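Local atomic coordinates of apical membrane antigen AMA1 (Toxoplasma gondii ME49, PDB entry 4YIV), a protein that plays an essential part in host cell invasion by the parasite, as a microneme protein of the moving junction between parasite and host membranes. Residues A[82-87]-A[170-175]; A[184-189]-A[195-200]. All blocks are in the same frame, centred on the assembly; numbering follows the deposited sequence.

Contact 1. Residues A[82-87]-A[170-175]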
loop_
_atom_site.group_PDB
_atom_site.type_symbol
_atom_site.label_atom_id
_atom_site.label_comp_id
_atom_site.label_asym_id
_atom_site.label_seq_id
_atom_site.Cartn_x
_atom_site.Cartn_y
_atom_site.Cartn_z
ATOM N N GLU A 82 -16.107 -2.687 11.246
ATOM C CA GLU A 82 -17.058 -2.586 12.352
ATOM C C GLU A 82 -16.373 -1.971 13.577
ATOM O O GLU A 82 -15.158 -2.131 13.767
ATOM C CB GLU A 82 -17.635 -3.976 12.711
ATOM C CG GLU A 82 -18.420 -4.638 11.599
ATOM C CD GLU A 82 -19.902 -4.318 11.616
ATOM O OE1 GLU A 82 -20.490 -4.210 10.518
ATOM O OE2 GLU A 82 -20.489 -4.196 12.715
ATOM N N ASP A 83 -17.149 -1.270 14.408
ATOM C CA ASP A 83 -16.687 -0.771 15.697
ATOM C C ASP A 83 -15.988 -1.821 16.567
ATOM O O ASP A 83 -16.422 -2.990 16.604
ATOM C CB ASP A 83 -17.882 -0.233 16.505
ATOM C CG ASP A 83 -18.263 1.200 16.147
ATOM O OD1 ASP A 83 -17.592 1.836 15.314
ATOM O OD2 ASP A 83 -19.245 1.702 16.727
ATOM N N VAL A 84 -14.940 -1.415 17.288
ATOM C CA VAL A 84 -14.466 -2.211 18.420
ATOM C C VAL A 84 -15.646 -2.444 19.374
ATOM O O VAL A 84 -16.505 -1.577 19.546
ATOM C CB VAL A 84 -13.294 -1.552 19.188
ATOM C CG1 VAL A 84 -12.082 -1.427 18.232
ATOM C CG2 VAL A 84 -13.680 -0.196 19.738
ATOM N N PRO A 85 -15.689 -3.622 19.989
ATOM C CA PRO A 85 -16.845 -3.989 20.812
ATOM C C PRO A 85 -16.846 -3.288 22.133
ATOM O O PRO A 85 -15.787 -2.966 22.683
ATOM C CB PRO A 85 -16.665 -5.503 21.011
ATOM C CG PRO A 85 -15.196 -5.703 20.998
ATOM C CD PRO A 85 -14.702 -4.715 19.918
ATOM N N THR A 86 -18.038 -3.060 22.660
ATOM C CA THR A 86 -18.175 -2.544 24.023
ATOM C C THR A 86 -18.043 -3.715 24.979
ATOM O O THR A 86 -18.161 -4.857 24.552
ATOM C CB THR A 86 -19.539 -1.900 24.236
ATOM O OG1 THR A 86 -20.541 -2.926 24.132
ATOM C CG2 THR A 86 -19.794 -0.803 23.182
ATOM N N GLU A 87 -17.856 -3.446 26.267
ATOM C CA GLU A 87 -17.817 -4.524 27.253
ATOM C C GLU A 87 -19.092 -5.372 27.193
ATOM O O GLU A 87 -19.036 -6.606 27.229
ATOM C CB GLU A 87 -17.616 -3.971 28.660
ATOM C CG GLU A 87 -17.544 -5.056 29.715
ATOM C CD GLU A 87 -16.582 -6.179 29.318
ATOM O OE1 GLU A 87 -17.047 -7.341 29.119
ATOM O OE2 GLU A 87 -15.364 -5.883 29.189
ATOM N N ILE A 170 -10.928 5.661 11.297
ATOM C CA ILE A 170 -9.791 5.660 12.199
ATOM C C ILE A 170 -9.823 4.327 12.911
ATOM O O ILE A 170 -10.830 3.998 13.519
ATOM C CB ILE A 170 -9.860 6.797 13.240
ATOM C CG1 ILE A 170 -9.915 8.167 12.570
ATOM C CG2 ILE A 170 -8.653 6.709 14.190
ATOM C CD1 ILE A 170 -8.822 8.426 11.619
ATOM N N LEU A 171 -8.740 3.561 12.823
ATOM C CA LEU A 171 -8.709 2.233 13.427
ATOM C C LEU A 171 -8.056 2.244 14.801
ATOM O O LEU A 171 -6.848 2.392 14.930
ATOM C CB LEU A 171 -7.954 1.253 12.527
ATOM C CG LEU A 171 -8.470 1.092 11.101
ATOM C CD1 LEU A 171 -7.734 -0.043 10.434
ATOM C CD2 LEU A 171 -10.001 0.870 11.040
ATOM N N TYR A 172 -8.871 2.080 15.821
ATOM C CA TYR A 172 -8.389 1.923 17.182
ATOM C C TYR A 172 -7.478 0.695 17.336
ATOM O O TYR A 172 -6.539 0.718 18.121
ATOM C CB TYR A 172 -9.571 1.826 18.113
ATOM C CG TYR A 172 -9.189 1.703 19.575
ATOM C CD1 TYR A 172 -8.788 2.817 20.302
ATOM C CD2 TYR A 172 -9.207 0.476 20.211
ATOM C CE1 TYR A 172 -8.443 2.717 21.619
ATOM C CE2 TYR A 172 -8.860 0.358 21.545
ATOM C CZ TYR A 172 -8.478 1.491 22.242
ATOM O OH TYR A 172 -8.119 1.404 23.564
ATOM N N VAL A 173 -7.758 -0.368 16.582
ATOM C CA VAL A 173 -6.874 -1.536 16.540
ATOM C C VAL A 173 -5.871 -1.328 15.417
ATOM O O VAL A 173 -6.245 -1.305 14.259
ATOM C CB VAL A 173 -7.658 -2.841 16.328
ATOM C CG1 VAL A 173 -6.728 -4.040 16.250
ATOM C CG2 VAL A 173 -8.632 -3.060 17.446
ATOM N N SER A 174 -4.600 -1.147 15.769
ATOM C CA SER A 174 -3.567 -0.885 14.788
ATOM C C SER A 174 -2.837 -2.168 14.464
ATOM O O SER A 174 -1.955 -2.192 13.625
ATOM C CB SER A 174 -2.595 0.158 15.314
ATOM O OG SER A 174 -2.145 -0.303 16.572
ATOM N N MET A 175 -3.195 -3.256 15.142
ATOM C CA MET A 175 -2.625 -4.564 14.779
ATOM C C MET A 175 -3.073 -4.939 13.386
ATOM O O MET A 175 -4.160 -4.536 12.945
ATOM C CB MET A 175 -3.057 -5.662 15.761
ATOM C CG MET A 175 -2.608 -5.385 17.181
ATOM S SD MET A 175 -2.922 -6.796 18.268
ATOM C CE MET A 175 -4.704 -6.720 18.466
#

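Contact 2. Residues A[184-189]-A[195-200]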
loop_
_atom_site.group_PDB
_atom_site.type_symbol
_atom_site.label_atom_id
_atom_site.label_comp_id
_atom_site.label_asym_id
_atom_site.label_seq_id
_atom_site.Cartn_x
_atom_site.Cartn_y
_atom_site.Cartn_z
ATOM N N CYS A 184 -4.346 -16.795 19.190
ATOM C CA CYS A 184 -5.619 -16.383 18.682
ATOM C C CYS A 184 -6.385 -17.544 18.098
ATOM O O CYS A 184 -5.810 -18.594 17.813
ATOM C CB CYS A 184 -5.431 -15.280 17.620
ATOM S SG CYS A 184 -4.471 -15.785 16.176
ATOM N N SER A 185 -7.688 -17.336 17.917
ATOM C CA SER A 185 -8.590 -18.384 17.453
ATOM C C SER A 185 -9.062 -18.222 16.027
ATOM O O SER A 185 -9.242 -17.105 15.515
ATOM C CB SER A 185 -9.829 -18.469 18.354
ATOM O OG SER A 185 -10.542 -17.246 18.403
ATOM N N VAL A 186 -9.270 -19.364 15.384
ATOM C CA VAL A 186 -9.885 -19.406 14.057
ATOM C C VAL A 186 -11.244 -20.031 14.116
ATOM O O VAL A 186 -11.358 -21.187 14.531
ATOM C CB VAL A 186 -9.019 -20.204 13.069
ATOM C CG1 VAL A 186 -9.748 -20.361 11.723
ATOM C CG2 VAL A 186 -7.709 -19.516 12.895
ATOM N N LYS A 187 -12.247 -19.265 13.679
ATOM C CA LYS A 187 -13.684 -19.589 13.808
ATOM C C LYS A 187 -14.047 -20.147 15.185
ATOM O O LYS A 187 -14.769 -21.135 15.308
ATOM C CB LYS A 187 -14.110 -20.555 12.701
ATOM C CG LYS A 187 -13.623 -20.104 11.357
ATOM C CD LYS A 187 -14.690 -20.142 10.284
ATOM C CE LYS A 187 -14.248 -19.326 9.044
ATOM N NZ LYS A 187 -14.284 -17.812 9.284
ATOM N N GLY A 188 -13.514 -19.511 16.219
ATOM C CA GLY A 188 -13.881 -19.817 17.590
ATOM C C GLY A 188 -13.043 -20.868 18.302
ATOM O O GLY A 188 -13.274 -21.119 19.474
ATOM N N GLU A 189 -12.087 -21.476 17.599
ATOM C CA GLU A 189 -11.201 -22.483 18.182
ATOM C C GLU A 189 -9.731 -22.029 18.222
ATOM O O GLU A 189 -9.178 -21.680 17.173
ATOM C CB GLU A 189 -11.298 -23.768 17.369
ATOM C CG GLU A 189 -12.727 -24.239 17.115
ATOM C CD GLU A 189 -12.988 -25.604 17.724
ATOM O OE1 GLU A 189 -12.538 -25.845 18.870
ATOM O OE2 GLU A 189 -13.628 -26.439 17.049
ATOM N N TRP A 195 -8.703 -13.081 21.443
ATOM C CA TRP A 195 -8.567 -12.619 20.069
ATOM C C TRP A 195 -8.814 -13.716 19.041
ATOM O O TRP A 195 -8.346 -14.853 19.165
ATOM C CB TRP A 195 -7.179 -12.025 19.841
ATOM C CG TRP A 195 -7.059 -10.641 20.401
ATOM C CD1 TRP A 195 -6.494 -10.264 21.590
ATOM C CD2 TRP A 195 -7.545 -9.453 19.785
ATOM N NE1 TRP A 195 -6.606 -8.900 21.751
ATOM C CE2 TRP A 195 -7.254 -8.382 20.656
ATOM C CE3 TRP A 195 -8.210 -9.190 18.579
ATOM C CZ2 TRP A 195 -7.602 -7.071 20.357
ATOM C CZ3 TRP A 195 -8.565 -7.875 18.289
ATOM C CH2 TRP A 195 -8.250 -6.839 19.170
ATOM N N TYR A 196 -9.532 -13.312 18.009
ATOM C CA TYR A 196 -9.587 -14.002 16.730
ATOM C C TYR A 196 -8.314 -13.684 15.947
ATOM O O TYR A 196 -7.658 -12.658 16.164
ATOM C CB TYR A 196 -10.834 -13.585 15.941
ATOM C CG TYR A 196 -10.980 -12.065 15.874
ATOM C CD1 TYR A 196 -10.254 -11.312 14.948
ATOM C CD2 TYR A 196 -11.784 -11.391 16.784
ATOM C CE1 TYR A 196 -10.361 -9.920 14.918
ATOM C CE2 TYR A 196 -11.913 -9.991 16.764
ATOM C CZ TYR A 196 -11.190 -9.256 15.833
ATOM O OH TYR A 196 -11.319 -7.868 15.849
ATOM N N CYS A 197 -7.978 -14.581 15.034
ATOM C CA CYS A 197 -6.844 -14.412 14.163
ATOM C C CYS A 197 -7.259 -13.477 13.027
ATOM O O CYS A 197 -8.444 -13.351 12.706
ATOM C CB CYS A 197 -6.376 -15.760 13.611
ATOM S SG CYS A 197 -5.640 -16.874 14.902
ATOM N N PHE A 198 -6.271 -12.839 12.426
ATOM C CA PHE A 198 -6.535 -11.928 11.314
ATOM C C PHE A 198 -5.238 -11.704 10.578
ATOM O O PHE A 198 -4.173 -11.916 11.125
ATOM C CB PHE A 198 -7.131 -10.602 11.803
ATOM C CG PHE A 198 -6.363 -9.956 12.933
ATOM C CD1 PHE A 198 -5.339 -9.061 12.679
ATOM C CD2 PHE A 198 -6.714 -10.210 14.266
ATOM C CE1 PHE A 198 -4.631 -8.472 13.726
ATOM C CE2 PHE A 198 -6.030 -9.602 15.318
ATOM C CZ PHE A 198 -4.981 -8.732 15.048
ATOM N N LYS A 199 -5.333 -11.283 9.325
ATOM C CA LYS A 199 -4.145 -11.014 8.528
ATOM C C LYS A 199 -4.511 -10.036 7.402
ATOM O O LYS A 199 -5.695 -9.943 7.007
ATOM C CB LYS A 199 -3.577 -12.299 7.925
ATOM C CG LYS A 199 -4.475 -12.928 6.880
ATOM C CD LYS A 199 -3.880 -14.224 6.318
ATOM C CE LYS A 199 -4.899 -14.922 5.403
ATOM N NZ LYS A 199 -4.482 -16.328 5.086
ATOM N N PRO A 200 -3.501 -9.336 6.875
ATOM C CA PRO A 200 -3.734 -8.415 5.756
ATOM C C PRO A 200 -4.015 -9.171 4.485
ATOM O O PRO A 200 -3.463 -10.255 4.291
ATOM C CB PRO A 200 -2.413 -7.640 5.644
ATOM C CG PRO A 200 -1.659 -7.930 6.963
ATOM C CD PRO A 200 -2.091 -9.316 7.312
#

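Contact 1. Residues A[82-87]-A[170-175]
The Y172 ring is approached by V84 from 82-87 on a slant. Methyl CG1 of V84 lies 4.0 Å from ring atom CD2 of Y172. The same methyl is 4.1 Å from CB of Y172, so it sits at the root of the aromatic side chain and not near its hydroxyl. The two side chains cross at about a right angle. A second aromatic, F105, meets the Y172 ring with the planes turned about 70° to each other.

V84 CG1 has one more partner. It stands 3.9 Å from CG2 of V173, a methyl-to-methyl contact. One branch of V84 therefore makes all the side-chain contacts across the pair. It points there because CG1 is anti to the carbonyl carbon of V84, with chi1 at -63°. Y172 and V173 follow each other in sequence and both aim CB at 82-87. The backbones stay apart, with 7.5 Å between CA of V84 and CA of Y172.

The covering is uneven. V173 is buried and also packs on F101, while Y172 is exposed. Beside V84, D83 forms a salt bridge with R112, and the backbone of V84 pairs with N102.

Segment 170-175 leaves strand 167-170 of the five-stranded antiparallel sheet. Segment 82-87 leads into helix 87-93, where T86 is the N-cap. This small apolar join of two loops belongs to the PAN-like first domain of the AMA1 ectodomain.

Contact 2. Residues A[184-189]-A[195-200]
W195 opens the contact with its backbone carbonyl. O of W195 takes the N-H of S185 at 2.9 Å, and the donor lies in the carbonyl plane. CA of C184 also comes to 3.2 Å from O of W195, a CA-H...O contact. CB of W195 touches CB of C184, but the indole leads away from 184-189.

Y196 is bridged to S185 through the backbones. The two chains run in the same direction here, and S185 bonds to the residues before and after Y196. The Y196 side chain is directed away from 184-189 overall, although its CB still lies 3.9 Å from O of S185. Its ring carries CE3 of W195 over one face, 4.0 Å above the plane and offset toward the rim. The Y196 side chain also packs against L68, Q70 and F101.

C197 holds the contact twice. Its N-H gives a 2.9 Å hydrogen bond to O of S185, with the donor tilted 29° from the carbonyl plane. Its SG is joined to SG of C184 by a 2.0 Å disulfide bond, with a chi3 of 94°. SG of C184 reaches it from between the backbone N and the carbonyl carbon, chi1 61°. CG2 of V186 lies 3.9 Å from SG of C197 and flanks the sulfur.

From F198 onward the chain turns to other partners. F198 meets F101 edge-to-face, and the K199 backbone pairs with E67 of strand 65-68.

From V186 to E189 the first segment makes a type I' turn, with G188 inside it. The arrangement is a disulfide-closed loop with a single parallel beta bridge. It pins two parts of the connection between strands 167-170 and 198-201 to each other, the second running on into strand 198-201, in the PAN-like first domain.

How the contacts relate
Both contacts lie on the same side of the chain's centre, with centres about 15 Å apart, and follow one another in sequence. They share one long connection, since 170-175 begins the run between strands 167-170 and 198-201 and contact 2 closes its far end. Contact 1 is partly buried and rests on apolar side chains between loops far apart in sequence. Contact 2 is mostly buried, local in sequence, and rests on backbone bonds and a covalent link. The two meet directly. CE of M175 is 3.5 Å from CZ2 of W195, and CB of M175 is 3.7 Å from CZ of F198. V173, whose CG2 serves contact 1, also borders W195.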